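Local structure of elongation factor G (Thermus thermophilus, 2DY1) at residues A[315-323]-A[356-367]. The protein binds GTP together with a magnesium ion and probably acts as a GTPase translation elongation factor. Sequence-based numbering, arbitrary orientation.
Sequences SLQSEAGQV and LHRGMVLWQGEK
A single antiparallel beta bridge, Gln317 with Trp363, joins the hairpin turn after strand 314-316 to strand 361-363, at one edge of a different sheet in domain 2. In this hydrogen-bonded pair Gln317 N gives to Trp363 O at 2.7 Å, and Trp363 N returns to Gln317 O. Beside it, the side-chain amide of Gln364 adds a hydrogen bond, NE2 to Ser315 O at 2.8 Å, nearly straight onto the carbonyl. Domain 2 is a beta barrel, as in other translational GTPases, and here two of its sheets meet edge to edge; a pairing this short leaves side chains much of the contact. On the barrel side, Leu362 CB lies 3.8 Å from Leu316 CD1, while Val323 CG2 meets Leu356 CD2 tip to tip. The other side holds the indole of Trp363, its CG set between backbone N and carbonyl carbon (chi1 66°), which turns the ring back against Gln317 and the backbone of Ser318. Gln317 CB makes a CH-pi contact over the five-membered ring, 3.8 Å from its centroid, and Lys367 CG lies over the rim of the opposite face. Lys367 NZ forms a salt bridge with the Glu319 carboxylate, reaching OE2 at 2.8 Å on its syn side. A serine in place of Trp363 would probably open a gap between Gln317 and Lys367 and leave both side chains freer to turn. Water links Glu319 N to Val361 O.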
loop_
_atom_site.group_PDB
_atom_site.type_symbol
_atom_site.label_atom_id
_atom_site.label_comp_id
_atom_site.label_asym_id
_atom_site.label_seq_id
_atom_site.Cartn_x
_atom_site.Cartn_y
_atom_site.Cartn_z
ATOM N N SER A 315 -13.909 -16.375 23.938
ATOM C CA SER A 315 -12.521 -15.941 23.837
ATOM C C SER A 315 -11.848 -16.591 22.637
ATOM O O SER A 315 -12.241 -17.673 22.198
ATOM C CB SER A 315 -11.729 -16.347 25.093
ATOM O OG SER A 315 -12.082 -15.567 26.208
ATOM N N LEU A 316 -10.817 -15.923 22.118
ATOM C CA LEU A 316 -10.029 -16.434 21.009
ATOM C C LEU A 316 -8.568 -16.416 21.440
ATOM O O LEU A 316 -8.155 -15.530 22.190
ATOM C CB LEU A 316 -10.180 -15.531 19.784
ATOM C CG LEU A 316 -11.552 -15.513 19.118
ATOM C CD1 LEU A 316 -11.653 -14.352 18.135
ATOM C CD2 LEU A 316 -11.756 -16.848 18.411
ATOM N N GLN A 317 -7.796 -17.393 20.973
ATOM C CA GLN A 317 -6.372 -17.442 21.276
ATOM C C GLN A 317 -5.679 -16.489 20.298
ATOM O O GLN A 317 -6.193 -16.224 19.223
ATOM C CB GLN A 317 -5.839 -18.861 21.060
ATOM C CG GLN A 317 -4.393 -19.029 21.472
ATOM C CD GLN A 317 -4.192 -18.807 22.955
ATOM O OE1 GLN A 317 -4.422 -19.710 23.764
ATOM N NE2 GLN A 317 -3.781 -17.598 23.326
ATOM N N SER A 318 -4.515 -15.978 20.679
ATOM C CA SER A 318 -3.749 -15.090 19.805
ATOM C C SER A 318 -2.325 -15.155 20.292
ATOM O O SER A 318 -2.062 -15.676 21.386
ATOM C CB SER A 318 -4.229 -13.650 19.899
ATOM O OG SER A 318 -3.636 -12.964 20.994
ATOM N N GLU A 319 -1.407 -14.613 19.504
ATOM C CA GLU A 319 -0.002 -14.644 19.895
ATOM C C GLU A 319 0.238 -13.844 21.173
ATOM O O GLU A 319 1.262 -14.020 21.837
ATOM C CB GLU A 319 0.874 -14.101 18.765
ATOM C CG GLU A 319 0.850 -14.940 17.491
ATOM C CD GLU A 319 1.524 -16.306 17.648
ATOM O OE1 GLU A 319 2.191 -16.537 18.678
ATOM O OE2 GLU A 319 1.400 -17.131 16.722
ATOM N N ALA A 320 -0.707 -12.976 21.521
ATOM C CA ALA A 320 -0.586 -12.148 22.718
ATOM C C ALA A 320 -1.444 -12.667 23.864
ATOM O O ALA A 320 -1.688 -11.954 24.832
ATOM C CB ALA A 320 -0.974 -10.715 22.404
ATOM N N GLY A 321 -1.900 -13.904 23.746
ATOM C CA GLY A 321 -2.725 -14.480 24.790
ATOM C C GLY A 321 -4.195 -14.466 24.430
ATOM O O GLY A 321 -4.564 -14.075 23.325
ATOM N N GLN A 322 -5.032 -14.880 25.374
ATOM C CA GLN A 322 -6.476 -14.932 25.163
ATOM C C GLN A 322 -7.099 -13.564 24.974
ATOM O O GLN A 322 -6.772 -12.602 25.680
ATOM C CB GLN A 322 -7.161 -15.633 26.342
ATOM C CG GLN A 322 -6.854 -17.119 26.456
ATOM C CD GLN A 322 -7.354 -17.921 25.267
ATOM O OE1 GLN A 322 -8.544 -17.927 24.955
ATOM N NE2 GLN A 322 -6.442 -18.609 24.597
ATOM N N VAL A 323 -8.002 -13.482 24.003
ATOM C CA VAL A 323 -8.720 -12.260 23.701
ATOM C C VAL A 323 -10.180 -12.518 24.026
ATOM O O VAL A 323 -10.855 -13.249 23.295
ATOM C CB VAL A 323 -8.596 -11.903 22.204
ATOM C CG1 VAL A 323 -9.448 -10.677 21.870
ATOM C CG2 VAL A 323 -7.134 -11.670 21.864
ATOM N N LEU A 356 -4.597 -5.235 20.177
ATOM C CA LEU A 356 -4.865 -5.977 18.934
ATOM C C LEU A 356 -4.362 -5.165 17.747
ATOM O O LEU A 356 -4.831 -4.055 17.515
ATOM C CB LEU A 356 -6.368 -6.229 18.773
ATOM C CG LEU A 356 -7.011 -7.130 19.836
ATOM C CD1 LEU A 356 -8.519 -7.254 19.598
ATOM C CD2 LEU A 356 -6.333 -8.500 19.793
ATOM N N HIS A 357 -3.431 -5.741 16.992
ATOM C CA HIS A 357 -2.810 -5.043 15.872
ATOM C C HIS A 357 -3.162 -5.597 14.514
ATOM O O HIS A 357 -3.531 -6.768 14.381
ATOM C CB HIS A 357 -1.299 -5.090 16.062
ATOM C CG HIS A 357 -0.859 -4.696 17.441
ATOM N ND1 HIS A 357 -1.032 -3.423 17.948
ATOM C CD2 HIS A 357 -0.273 -5.417 18.427
ATOM C CE1 HIS A 357 -0.572 -3.380 19.186
ATOM N NE2 HIS A 357 -0.105 -4.576 19.502
ATOM N N ARG A 358 -3.013 -4.766 13.485
ATOM C CA ARG A 358 -3.309 -5.211 12.134
ATOM C C ARG A 358 -2.482 -6.460 11.816
ATOM O O ARG A 358 -1.283 -6.503 12.112
ATOM C CB ARG A 358 -2.952 -4.108 11.129
ATOM C CG ARG A 358 -3.322 -4.416 9.669
ATOM C CD ARG A 358 -2.881 -3.255 8.750
ATOM N NE ARG A 358 -3.330 -3.410 7.362
ATOM C CZ ARG A 358 -2.780 -4.222 6.456
ATOM N NH1 ARG A 358 -1.734 -4.982 6.765
ATOM N NH2 ARG A 358 -3.288 -4.278 5.225
ATOM N N GLY A 359 -3.134 -7.464 11.221
ATOM C CA GLY A 359 -2.456 -8.682 10.814
ATOM C C GLY A 359 -2.472 -9.826 11.812
ATOM O O GLY A 359 -2.054 -10.950 11.493
ATOM N N MET A 360 -2.949 -9.541 13.008
ATOM C CA MET A 360 -3.006 -10.532 14.083
ATOM C C MET A 360 -4.051 -11.607 13.783
ATOM O O MET A 360 -5.200 -11.306 13.445
ATOM C CB MET A 360 -3.352 -9.800 15.378
ATOM C CG MET A 360 -3.083 -10.539 16.658
ATOM S SD MET A 360 -3.260 -9.335 17.984
ATOM C CE MET A 360 -2.021 -8.458 17.764
ATOM N N VAL A 361 -3.651 -12.869 13.922
ATOM C CA VAL A 361 -4.548 -13.994 13.684
ATOM C C VAL A 361 -5.128 -14.449 15.022
ATOM O O VAL A 361 -4.448 -14.407 16.061
ATOM C CB VAL A 361 -3.771 -15.146 13.016
ATOM C CG1 VAL A 361 -4.725 -16.305 12.676
ATOM C CG2 VAL A 361 -3.080 -14.625 11.736
ATOM N N LEU A 362 -6.403 -14.829 15.014
ATOM C CA LEU A 362 -7.071 -15.287 16.228
ATOM C C LEU A 362 -7.703 -16.635 15.923
ATOM O O LEU A 362 -8.188 -16.871 14.819
ATOM C CB LEU A 362 -8.145 -14.282 16.647
ATOM C CG LEU A 362 -7.617 -12.847 16.719
ATOM C CD1 LEU A 362 -8.769 -11.866 16.563
ATOM C CD2 LEU A 362 -6.887 -12.643 18.003
ATOM N N TRP A 363 -7.722 -17.526 16.906
ATOM C CA TRP A 363 -8.263 -18.841 16.628
ATOM C C TRP A 363 -8.681 -19.571 17.889
ATOM O O TRP A 363 -8.428 -19.121 18.996
ATOM C CB TRP A 363 -7.171 -19.699 15.953
ATOM C CG TRP A 363 -5.980 -20.008 16.873
ATOM C CD1 TRP A 363 -5.824 -21.105 17.689
ATOM C CD2 TRP A 363 -4.825 -19.183 17.101
ATOM N NE1 TRP A 363 -4.651 -21.007 18.408
ATOM C CE2 TRP A 363 -4.017 -19.840 18.066
ATOM C CE3 TRP A 363 -4.396 -17.954 16.585
ATOM C CZ2 TRP A 363 -2.802 -19.306 18.522
ATOM C CZ3 TRP A 363 -3.179 -17.420 17.041
ATOM C CH2 TRP A 363 -2.400 -18.098 17.999
ATOM N N GLN A 364 -9.309 -20.724 17.673
ATOM C CA GLN A 364 -9.609 -21.650 18.760
ATOM C C GLN A 364 -9.036 -22.970 18.240
ATOM O O GLN A 364 -8.949 -23.184 17.032
ATOM C CB GLN A 364 -11.104 -21.777 19.037
ATOM C CG GLN A 364 -11.620 -20.619 19.842
ATOM C CD GLN A 364 -13.053 -20.812 20.267
ATOM O OE1 GLN A 364 -13.676 -21.826 19.940
ATOM N NE2 GLN A 364 -13.586 -19.843 20.996
ATOM N N GLY A 365 -8.596 -23.830 19.147
ATOM C CA GLY A 365 -8.037 -25.099 18.714
ATOM C C GLY A 365 -6.605 -24.953 18.229
ATOM O O GLY A 365 -5.848 -24.106 18.725
ATOM N N GLU A 366 -6.238 -25.777 17.254
ATOM C CA GLU A 366 -4.883 -25.774 16.700
ATOM C C GLU A 366 -4.603 -24.465 15.960
ATOM O O GLU A 366 -5.396 -24.037 15.131
ATOM C CB GLU A 366 -4.716 -26.967 15.744
ATOM C CG GLU A 366 -3.333 -27.131 15.160
ATOM C CD GLU A 366 -2.290 -27.568 16.166
ATOM O OE1 GLU A 366 -1.121 -27.142 16.033
ATOM O OE2 GLU A 366 -2.628 -28.346 17.075
ATOM N N LYS A 367 -3.467 -23.842 16.262
ATOM C CA LYS A 367 -3.107 -22.583 15.612
ATOM C C LYS A 367 -2.918 -22.778 14.115
ATOM O O LYS A 367 -2.403 -23.807 13.672
ATOM C CB LYS A 367 -1.821 -22.007 16.221
ATOM C CG LYS A 367 -1.517 -20.587 15.748
ATOM C CD LYS A 367 -0.288 -19.987 16.421
ATOM C CE LYS A 367 0.978 -20.506 15.813
ATOM N NZ LYS A 367 2.152 -19.836 16.413
HETATM O O HOH W 1 -2.154 -13.449 17.038
#